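Long-range contact in hypothetical protein aq_1447 (PDB 1YVU), which uses short single-stranded DNA guides to bind complementary RNA targets and cleaves them with the help of divalent metal ions: residues D502-V516 with S682-I696. Numbering follows the deposited sequence.
With CA (calcium ion), chain B.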
ATOM      1  N   ASP A 502       4.477   8.266   8.177  1.00 15.51           N
ATOM      2  CA  ASP A 502       4.957   7.450   7.060  1.00 14.30           C
ATOM      3  C   ASP A 502       6.335   8.030   6.895  1.00 19.60           C
ATOM      4  O   ASP A 502       6.572   9.231   7.110  1.00 22.58           O
ATOM      5  CB  ASP A 502       4.246   7.542   5.697  1.00 17.21           C
ATOM      6  CG  ASP A 502       4.760   6.423   4.671  1.00 19.79           C
ATOM      7  OD1 ASP A 502       5.900   6.488   4.161  1.00 13.57           O
ATOM      8  OD2 ASP A 502       4.044   5.435   4.383  1.00 16.07           O
ATOM      9  N   ILE A 503       7.266   7.120   6.655  1.00 21.32           N
ATOM     10  CA  ILE A 503       8.650   7.433   6.422  1.00 18.47           C
ATOM     11  C   ILE A 503       8.926   6.629   5.162  1.00 21.58           C
ATOM     12  O   ILE A 503       8.600   5.432   5.095  1.00 19.07           O
ATOM     13  CB  ILE A 503       9.543   6.967   7.594  1.00 12.28           C
ATOM     14  CG1 ILE A 503       9.161   7.721   8.886  1.00 16.86           C
ATOM     15  CG2 ILE A 503      11.011   7.189   7.235  1.00 13.99           C
ATOM     16  CD1 ILE A 503       9.945   7.373  10.168  1.00 10.42           C
ATOM     17  N   SER A 504       9.364   7.336   4.124  1.00 27.97           N
ATOM     18  CA  SER A 504       9.700   6.724   2.839  1.00 38.93           C
ATOM     19  C   SER A 504      11.131   7.088   2.505  1.00 37.30           C
ATOM     20  O   SER A 504      11.518   8.254   2.529  1.00 45.06           O
ATOM     21  CB  SER A 504       8.732   7.143   1.727  1.00 43.59           C
ATOM     22  OG  SER A 504       7.478   6.485   1.894  1.00 45.94           O
ATOM     23  N   ARG A 505      11.910   6.068   2.180  1.00 47.58           N
ATOM     24  CA  ARG A 505      13.330   6.218   1.878  1.00 51.30           C
ATOM     25  C   ARG A 505      13.743   5.913   0.440  1.00 46.24           C
ATOM     26  O   ARG A 505      13.015   5.251  -0.304  1.00 44.93           O
ATOM     27  CB  ARG A 505      14.133   5.286   2.811  1.00 61.54           C
ATOM     28  CG  ARG A 505      13.875   5.459   4.317  1.00 61.35           C
ATOM     29  CD  ARG A 505      13.789   4.119   5.025  1.00 63.12           C
ATOM     30  NE  ARG A 505      13.423   4.259   6.433  1.00 73.21           N
ATOM     31  CZ  ARG A 505      14.255   4.057   7.454  1.00 73.91           C
ATOM     32  NH1 ARG A 505      15.526   3.700   7.238  1.00 71.23           N
ATOM     33  NH2 ARG A 505      13.807   4.213   8.697  1.00 75.51           N
ATOM     34  N   ILE A 506      14.885   6.451   0.032  1.00 45.14           N
ATOM     35  CA  ILE A 506      15.380   6.111  -1.286  1.00 50.18           C
ATOM     36  C   ILE A 506      16.554   5.153  -1.089  1.00 58.65           C
ATOM     37  O   ILE A 506      17.494   5.410  -0.320  1.00 47.74           O
ATOM     38  CB  ILE A 506      15.648   7.329  -2.226  1.00 47.74           C
ATOM     39  CG1 ILE A 506      14.315   7.741  -2.877  1.00 50.72           C
ATOM     40  CG2 ILE A 506      16.600   6.951  -3.372  1.00 52.21           C
ATOM     41  CD1 ILE A 506      14.369   8.928  -3.809  1.00 50.74           C
ATOM     42  N   THR A 507      16.364   3.980  -1.694  1.00 62.15           N
ATOM     43  CA  THR A 507      17.310   2.880  -1.660  1.00 69.18           C
ATOM     44  C   THR A 507      18.281   2.954  -2.849  1.00 77.04           C
ATOM     45  O   THR A 507      17.884   3.076  -4.030  1.00 77.64           O
ATOM     46  CB  THR A 507      16.557   1.517  -1.704  1.00 66.87           C
ATOM     47  OG1 THR A 507      15.380   1.569  -0.889  1.00 65.93           O
ATOM     48  CG2 THR A 507      17.462   0.390  -1.202  1.00 70.32           C
ATOM     49  N   ARG A 508      19.567   2.980  -2.494  1.00 81.32           N
ATOM     50  CA  ARG A 508      20.666   2.989  -3.458  1.00 86.18           C
ATOM     51  C   ARG A 508      21.725   2.043  -2.929  1.00 89.74           C
ATOM     52  O   ARG A 508      22.487   2.376  -2.014  1.00 93.78           O
ATOM     53  CB  ARG A 508      21.244   4.379  -3.677  1.00 85.64           C
ATOM     54  CG  ARG A 508      20.589   5.154  -4.790  1.00 86.62           C
ATOM     55  CD  ARG A 508      21.469   6.311  -5.172  1.00 91.97           C
ATOM     56  NE  ARG A 508      20.690   7.399  -5.746  1.00 99.57           N
ATOM     57  CZ  ARG A 508      21.114   8.653  -5.875  1.00 96.62           C
ATOM     58  NH1 ARG A 508      22.336   9.009  -5.479  1.00 94.80           N
ATOM     59  NH2 ARG A 508      20.283   9.562  -6.366  1.00 98.28           N
ATOM     60  N   ASP A 509      21.715   0.837  -3.510  1.00 93.62           N
ATOM     61  CA  ASP A 509      22.602  -0.300  -3.189  1.00 95.93           C
ATOM     62  C   ASP A 509      22.227  -1.011  -1.883  1.00102.28           C
ATOM     63  O   ASP A 509      21.448  -1.983  -1.910  1.00 97.47           O
ATOM     64  CB  ASP A 509      24.098   0.074  -3.200  1.00 98.96           C
ATOM     65  CG  ASP A 509      24.657   0.304  -4.601  1.00 98.02           C
ATOM     66  OD1 ASP A 509      23.894   0.749  -5.488  1.00101.26           O
ATOM     67  OD2 ASP A 509      25.860   0.047  -4.813  1.00 99.62           O
ATOM     68  N   GLY A 510      22.725  -0.486  -0.762  1.00 99.45           N
ATOM     69  CA  GLY A 510      22.475  -1.100   0.533  1.00100.32           C
ATOM     70  C   GLY A 510      22.000  -0.216   1.666  1.00100.49           C
ATOM     71  O   GLY A 510      20.964  -0.533   2.260  1.00 99.77           O
ATOM     72  N   LYS A 511      22.772   0.827   2.008  1.00 99.63           N
ATOM     73  CA  LYS A 511      22.412   1.759   3.091  1.00 95.75           C
ATOM     74  C   LYS A 511      21.735   3.065   2.617  1.00 95.70           C
ATOM     75  O   LYS A 511      22.105   3.637   1.581  1.00 94.15           O
ATOM     76  CB  LYS A 511      23.604   1.990   4.046  1.00102.61           C
ATOM     77  CG  LYS A 511      23.742   0.869   5.113  1.00103.87           C
ATOM     78  CD  LYS A 511      25.165   0.283   5.226  1.00105.79           C
ATOM     79  CE  LYS A 511      25.191  -1.039   6.030  1.00105.34           C
ATOM     80  NZ  LYS A 511      26.562  -1.641   6.100  1.00 99.16           N
ATOM     81  N   THR A 512      20.698   3.468   3.365  1.00 92.64           N
ATOM     82  CA  THR A 512      19.842   4.637   3.092  1.00 86.35           C
ATOM     83  C   THR A 512      20.492   5.993   2.815  1.00 81.33           C
ATOM     84  O   THR A 512      21.178   6.579   3.671  1.00 81.83           O
ATOM     85  CB  THR A 512      18.763   4.851   4.206  1.00 86.84           C
ATOM     86  OG1 THR A 512      18.188   3.600   4.605  1.00 85.72           O
ATOM     87  CG2 THR A 512      17.647   5.742   3.695  1.00 83.12           C
ATOM     88  N   VAL A 513      20.130   6.514   1.643  1.00 79.20           N
ATOM     89  CA  VAL A 513      20.582   7.796   1.120  1.00 71.59           C
ATOM     90  C   VAL A 513      19.636   8.930   1.573  1.00 71.35           C
ATOM     91  O   VAL A 513      19.922   9.631   2.550  1.00 64.93           O
ATOM     92  CB  VAL A 513      20.685   7.702  -0.428  1.00 78.46           C
ATOM     93  CG1 VAL A 513      21.046   9.058  -1.069  1.00 82.29           C
ATOM     94  CG2 VAL A 513      21.725   6.663  -0.788  1.00 77.69           C
ATOM     95  N   ASN A 514      18.525   9.103   0.858  1.00 60.35           N
ATOM     96  CA  ASN A 514      17.549  10.131   1.189  1.00 53.70           C
ATOM     97  C   ASN A 514      16.322   9.493   1.860  1.00 47.30           C
ATOM     98  O   ASN A 514      16.012   8.310   1.630  1.00 41.44           O
ATOM     99  CB  ASN A 514      17.171  10.928  -0.071  1.00 50.15           C
ATOM    100  CG  ASN A 514      16.399  12.225   0.243  1.00 50.91           C
ATOM    101  OD1 ASN A 514      16.362  12.706   1.389  1.00 38.31           O
ATOM    102  ND2 ASN A 514      15.787  12.800  -0.794  1.00 52.99           N
ATOM    103  N   ALA A 515      15.688  10.291   2.726  1.00 44.72           N
ATOM    104  CA  ALA A 515      14.492   9.928   3.499  1.00 39.58           C
ATOM    105  C   ALA A 515      13.660  11.153   3.845  1.00 33.56           C
ATOM    106  O   ALA A 515      14.189  12.218   4.137  1.00 33.83           O
ATOM    107  CB  ALA A 515      14.873   9.208   4.798  1.00 41.20           C
ATOM    108  N   VAL A 516      12.347  10.978   3.802  1.00 31.51           N
ATOM    109  CA  VAL A 516      11.385  12.022   4.123  1.00 26.71           C
ATOM    110  C   VAL A 516      10.397  11.432   5.140  1.00 29.29           C
ATOM    111  O   VAL A 516       9.910  10.298   4.957  1.00 21.48           O
ATOM    112  CB  VAL A 516      10.587  12.484   2.845  1.00 30.42           C
ATOM    113  CG1 VAL A 516       9.534  13.517   3.214  1.00 20.41           C
ATOM    114  CG2 VAL A 516      11.525  13.075   1.783  1.00 25.08           C
ATOM    115  N   SER A 682      -0.541  10.325   3.482  1.00 35.00           N
ATOM    116  CA  SER A 682       0.812  10.316   4.043  1.00 37.40           C
ATOM    117  C   SER A 682       1.873   9.627   3.188  1.00 39.71           C
ATOM    118  O   SER A 682       2.980  10.172   3.044  1.00 39.75           O
ATOM    119  CB  SER A 682       0.840   9.790   5.475  1.00 32.32           C
ATOM    120  OG  SER A 682       0.327  10.773   6.346  1.00 30.87           O
ATOM    121  N   ASP A 683       1.507   8.516   2.533  1.00 39.51           N
ATOM    122  CA  ASP A 683       2.465   7.803   1.692  1.00 37.04           C
ATOM    123  C   ASP A 683       2.685   8.473   0.338  1.00 36.21           C
ATOM    124  O   ASP A 683       3.753   8.319  -0.253  1.00 34.38           O
ATOM    125  CB  ASP A 683       2.069   6.342   1.507  1.00 37.95           C
ATOM    126  CG  ASP A 683       3.249   5.450   1.109  1.00 33.96           C
ATOM    127  OD1 ASP A 683       3.301   5.083  -0.085  1.00 37.84           O
ATOM    128  OD2 ASP A 683       4.099   5.119   1.971  1.00 28.91           O
ATOM    129  N   LYS A 684       1.685   9.210  -0.145  1.00 34.04           N
ATOM    130  CA  LYS A 684       1.817   9.909  -1.428  1.00 33.79           C
ATOM    131  C   LYS A 684       2.634  11.191  -1.339  1.00 27.40           C
ATOM    132  O   LYS A 684       3.396  11.479  -2.252  1.00 25.65           O
ATOM    133  CB  LYS A 684       0.454  10.138  -2.100  1.00 40.77           C
ATOM    134  CG  LYS A 684      -0.169   8.802  -2.567  1.00 55.00           C
ATOM    135  CD  LYS A 684      -1.488   8.907  -3.355  1.00 58.19           C
ATOM    136  CE  LYS A 684      -2.063   7.489  -3.619  1.00 60.11           C
ATOM    137  NZ  LYS A 684      -3.150   7.474  -4.652  1.00 63.70           N
ATOM    138  N   ILE A 685       2.556  11.879  -0.194  1.00 27.19           N
ATOM    139  CA  ILE A 685       3.291  13.131   0.082  1.00 24.14           C
ATOM    140  C   ILE A 685       4.817  12.898   0.317  1.00 26.13           C
ATOM    141  O   ILE A 685       5.641  13.643  -0.201  1.00 28.63           O
ATOM    142  CB  ILE A 685       2.627  13.918   1.286  1.00 17.51           C
ATOM    143  CG1 ILE A 685       1.207  14.337   0.928  1.00 11.11           C
ATOM    144  CG2 ILE A 685       3.390  15.188   1.632  1.00 14.15           C
ATOM    145  CD1 ILE A 685       0.426  14.838   2.099  1.00 26.45           C
ATOM    146  N   THR A 686       5.179  11.841   1.046  1.00 29.28           N
ATOM    147  CA  THR A 686       6.572  11.508   1.323  1.00 25.41           C
ATOM    148  C   THR A 686       7.311  11.077   0.053  1.00 27.50           C
ATOM    149  O   THR A 686       8.409  11.556  -0.215  1.00 39.04           O
ATOM    150  CB  THR A 686       6.683  10.380   2.356  1.00 19.65           C
ATOM    151  OG1 THR A 686       6.044   9.206   1.853  1.00 16.50           O
ATOM    152  CG2 THR A 686       6.063  10.773   3.655  1.00 16.30           C
ATOM    153  N   LYS A 687       6.683  10.226  -0.755  1.00 24.58           N
ATOM    154  CA  LYS A 687       7.285   9.741  -1.995  1.00 27.95           C
ATOM    155  C   LYS A 687       7.447  10.838  -3.033  1.00 29.03           C
ATOM    156  O   LYS A 687       8.213  10.709  -3.973  1.00 25.98           O
ATOM    157  CB  LYS A 687       6.446   8.600  -2.578  1.00 32.79           C
ATOM    158  CG  LYS A 687       6.659   7.271  -1.883  1.00 38.04           C
ATOM    159  CD  LYS A 687       5.656   6.219  -2.320  1.00 46.81           C
ATOM    160  CE  LYS A 687       6.005   4.856  -1.701  1.00 61.46           C
ATOM    161  NZ  LYS A 687       5.037   3.743  -2.031  1.00 64.07           N
ATOM    162  N   LEU A 688       6.737  11.933  -2.815  1.00 27.56           N
ATOM    163  CA  LEU A 688       6.744  13.087  -3.704  1.00 31.79           C
ATOM    164  C   LEU A 688       7.899  14.036  -3.359  1.00 35.08           C
ATOM    165  O   LEU A 688       8.573  14.594  -4.243  1.00 34.40           O
ATOM    166  CB  LEU A 688       5.400  13.815  -3.564  1.00 27.65           C
ATOM    167  CG  LEU A 688       5.039  14.989  -4.473  1.00 30.17           C
ATOM    168  CD1 LEU A 688       4.703  14.538  -5.873  1.00 33.87           C
ATOM    169  CD2 LEU A 688       3.889  15.703  -3.891  1.00 25.77           C
HETATM  170  N   MSE A 689       8.118  14.198  -2.057  1.00 35.88           N
HETATM  171  CA  MSE A 689       9.159  15.064  -1.545  1.00 37.13           C
HETATM  172  C   MSE A 689      10.534  14.452  -1.765  1.00 39.15           C
HETATM  173  O   MSE A 689      11.508  15.180  -1.917  1.00 47.35           O
HETATM  174  CB  MSE A 689       8.901  15.389  -0.072  1.00 39.14           C
HETATM  175  CG  MSE A 689       7.587  16.131   0.223  1.00 34.86           C
HETATM  176 SE   MSE A 689       7.129  17.606  -0.967  1.00 48.42          SE
HETATM  177  CE  MSE A 689       5.196  17.595  -0.779  1.00 48.37           C
ATOM    178  N   LEU A 690      10.583  13.116  -1.813  1.00 46.95           N
ATOM    179  CA  LEU A 690      11.803  12.318  -2.087  1.00 53.97           C
ATOM    180  C   LEU A 690      12.350  12.597  -3.513  1.00 49.95           C
ATOM    181  O   LEU A 690      13.567  12.678  -3.725  1.00 51.91           O
ATOM    182  CB  LEU A 690      11.498  10.805  -1.980  1.00 45.69           C
ATOM    183  CG  LEU A 690      11.520  10.010  -0.671  1.00 48.70           C
ATOM    184  CD1 LEU A 690      11.148   8.556  -0.959  1.00 42.99           C
ATOM    185  CD2 LEU A 690      12.888  10.104  -0.013  1.00 36.55           C
ATOM    186  N   ARG A 691      11.421  12.753  -4.464  1.00 54.47           N
ATOM    187  CA  ARG A 691      11.693  13.064  -5.872  1.00 58.61           C
ATOM    188  C   ARG A 691      12.174  14.528  -6.028  1.00 53.59           C
ATOM    189  O   ARG A 691      12.352  15.013  -7.137  1.00 57.92           O
ATOM    190  CB  ARG A 691      10.411  12.865  -6.718  1.00 66.91           C
ATOM    191  CG  ARG A 691       9.845  11.452  -6.722  1.00 73.58           C
ATOM    192  CD  ARG A 691       8.610  11.266  -7.614  1.00 86.65           C
ATOM    193  NE  ARG A 691       8.215   9.845  -7.631  1.00 94.62           N
ATOM    194  CZ  ARG A 691       7.572   9.221  -8.625  1.00101.31           C
ATOM    195  NH1 ARG A 691       7.213   9.877  -9.732  1.00 94.47           N
ATOM    196  NH2 ARG A 691       7.340   7.909  -8.537  1.00 95.93           N
ATOM    197  N   GLY A 692      12.347  15.226  -4.907  1.00 53.70           N
ATOM    198  CA  GLY A 692      12.803  16.605  -4.906  1.00 47.68           C
ATOM    199  C   GLY A 692      14.295  16.739  -5.114  1.00 46.86           C
ATOM    200  O   GLY A 692      15.005  15.759  -5.308  1.00 48.30           O
ATOM    201  N   ILE A 693      14.760  17.977  -5.106  1.00 51.95           N
ATOM    202  CA  ILE A 693      16.164  18.311  -5.303  1.00 55.37           C
ATOM    203  C   ILE A 693      16.602  19.017  -4.044  1.00 57.06           C
ATOM    204  O   ILE A 693      17.766  18.993  -3.679  1.00 61.51           O
ATOM    205  CB  ILE A 693      16.298  19.215  -6.548  1.00 59.02           C
ATOM    206  CG1 ILE A 693      16.573  18.350  -7.760  1.00 58.45           C
ATOM    207  CG2 ILE A 693      17.347  20.325  -6.406  1.00 63.16           C
ATOM    208  CD1 ILE A 693      16.162  19.030  -9.032  1.00 66.08           C
ATOM    209  N   GLU A 694      15.651  19.674  -3.400  1.00 58.65           N
ATOM    210  CA  GLU A 694      15.929  20.401  -2.178  1.00 57.47           C
ATOM    211  C   GLU A 694      15.292  19.708  -1.000  1.00 53.60           C
ATOM    212  O   GLU A 694      14.299  18.997  -1.150  1.00 55.97           O
ATOM    213  CB  GLU A 694      15.402  21.816  -2.293  1.00 56.33           C
ATOM    214  CG  GLU A 694      15.881  22.494  -3.528  1.00 58.35           C
ATOM    215  CD  GLU A 694      16.010  23.952  -3.352  1.00 63.50           C
ATOM    216  OE1 GLU A 694      16.595  24.384  -2.337  1.00 70.39           O
ATOM    217  OE2 GLU A 694      15.558  24.674  -4.252  1.00 60.91           O
ATOM    218  N   PRO A 695      15.916  19.835   0.183  1.00 50.73           N
ATOM    219  CA  PRO A 695      15.354  19.205   1.373  1.00 52.71           C
ATOM    220  C   PRO A 695      14.340  20.127   2.010  1.00 52.32           C
ATOM    221  O   PRO A 695      14.403  21.344   1.836  1.00 56.12           O
ATOM    222  CB  PRO A 695      16.570  19.071   2.287  1.00 55.48           C
ATOM    223  CG  PRO A 695      17.707  19.115   1.375  1.00 54.59           C
ATOM    224  CD  PRO A 695      17.310  20.192   0.433  1.00 54.36           C
ATOM    225  N   ILE A 696      13.389  19.535   2.724  1.00 52.93           N
ATOM    226  CA  ILE A 696      12.364  20.296   3.424  1.00 48.39           C
ATOM    227  C   ILE A 696      12.525  20.109   4.908  1.00 45.53           C
ATOM    228  O   ILE A 696      13.184  19.181   5.388  1.00 41.91           O
ATOM    229  CB  ILE A 696      10.879  19.887   3.084  1.00 47.59           C
ATOM    230  CG1 ILE A 696      10.790  18.847   1.961  1.00 47.11           C
ATOM    231  CG2 ILE A 696      10.073  21.120   2.760  1.00 47.97           C
ATOM    232  CD1 ILE A 696      10.723  17.451   2.443  1.00 40.19           C
TER
HETATM  233 CA    CA B 901       5.975   3.798   3.029  1.00 14.78          CA
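Asp502 and Asp683 meet at a calcium ion in the RNase H fold of the PIWI domain. Asp502 comes from strand 497-505, and Asp683 from the first turn of helix 682-690. The metal lies 2.9 Å from Asp502 OD2 and 2.5 Å from Asp683 OD2. The two carboxylate planes are turned 68° apart. By similarity both are active-site residues, with Asp571 close beside Asp502. Calcium does not support cleavage; magnesium is the preferred ion for DNA-guided cutting.

A second shell holds the first. Ser504 OG donates to Asp502 OD1 at 2.8 Å, on the syn side and 25° out of the carboxylate plane. On the helix, Lys687 NZ forms a salt bridge to the syn lone pair of Asp683 OD1. An alanine in place of Asp502 would probably leave the calcium without one of its two carboxylate ligands and Ser504 OG without its acceptor.

Away from the metal the packing is close and mostly apolar. Thr686 still brings OG1 to 3.1 Å from Ser504 OG. Leu690 fits against the beta hairpin, where strands 497-505 and 515-522 pair antiparallel. Its CG lies anti to the carbonyl carbon (chi1 -85°), and with the next torsion extended both methyls meet the hairpin. Both lie against Ser504 O, with Leu690 CD2 at 3.4 Å. CD2 also touches Val516 CG2 at 3.7 Å, and CD1 reaches Ile506 CG1. Val516 places its other methyl, CG1, against the CB of selenomethionine Met689.

The looser side is toward the hairpin turn. Residues 507-513 project beyond the helix and make no contact with it, and 508-511 are poorly ordered and exposed. Where the packing thins, the amide of Asn514 lies alongside Leu690, with ND2 4.0 Å from Leu690 CD2.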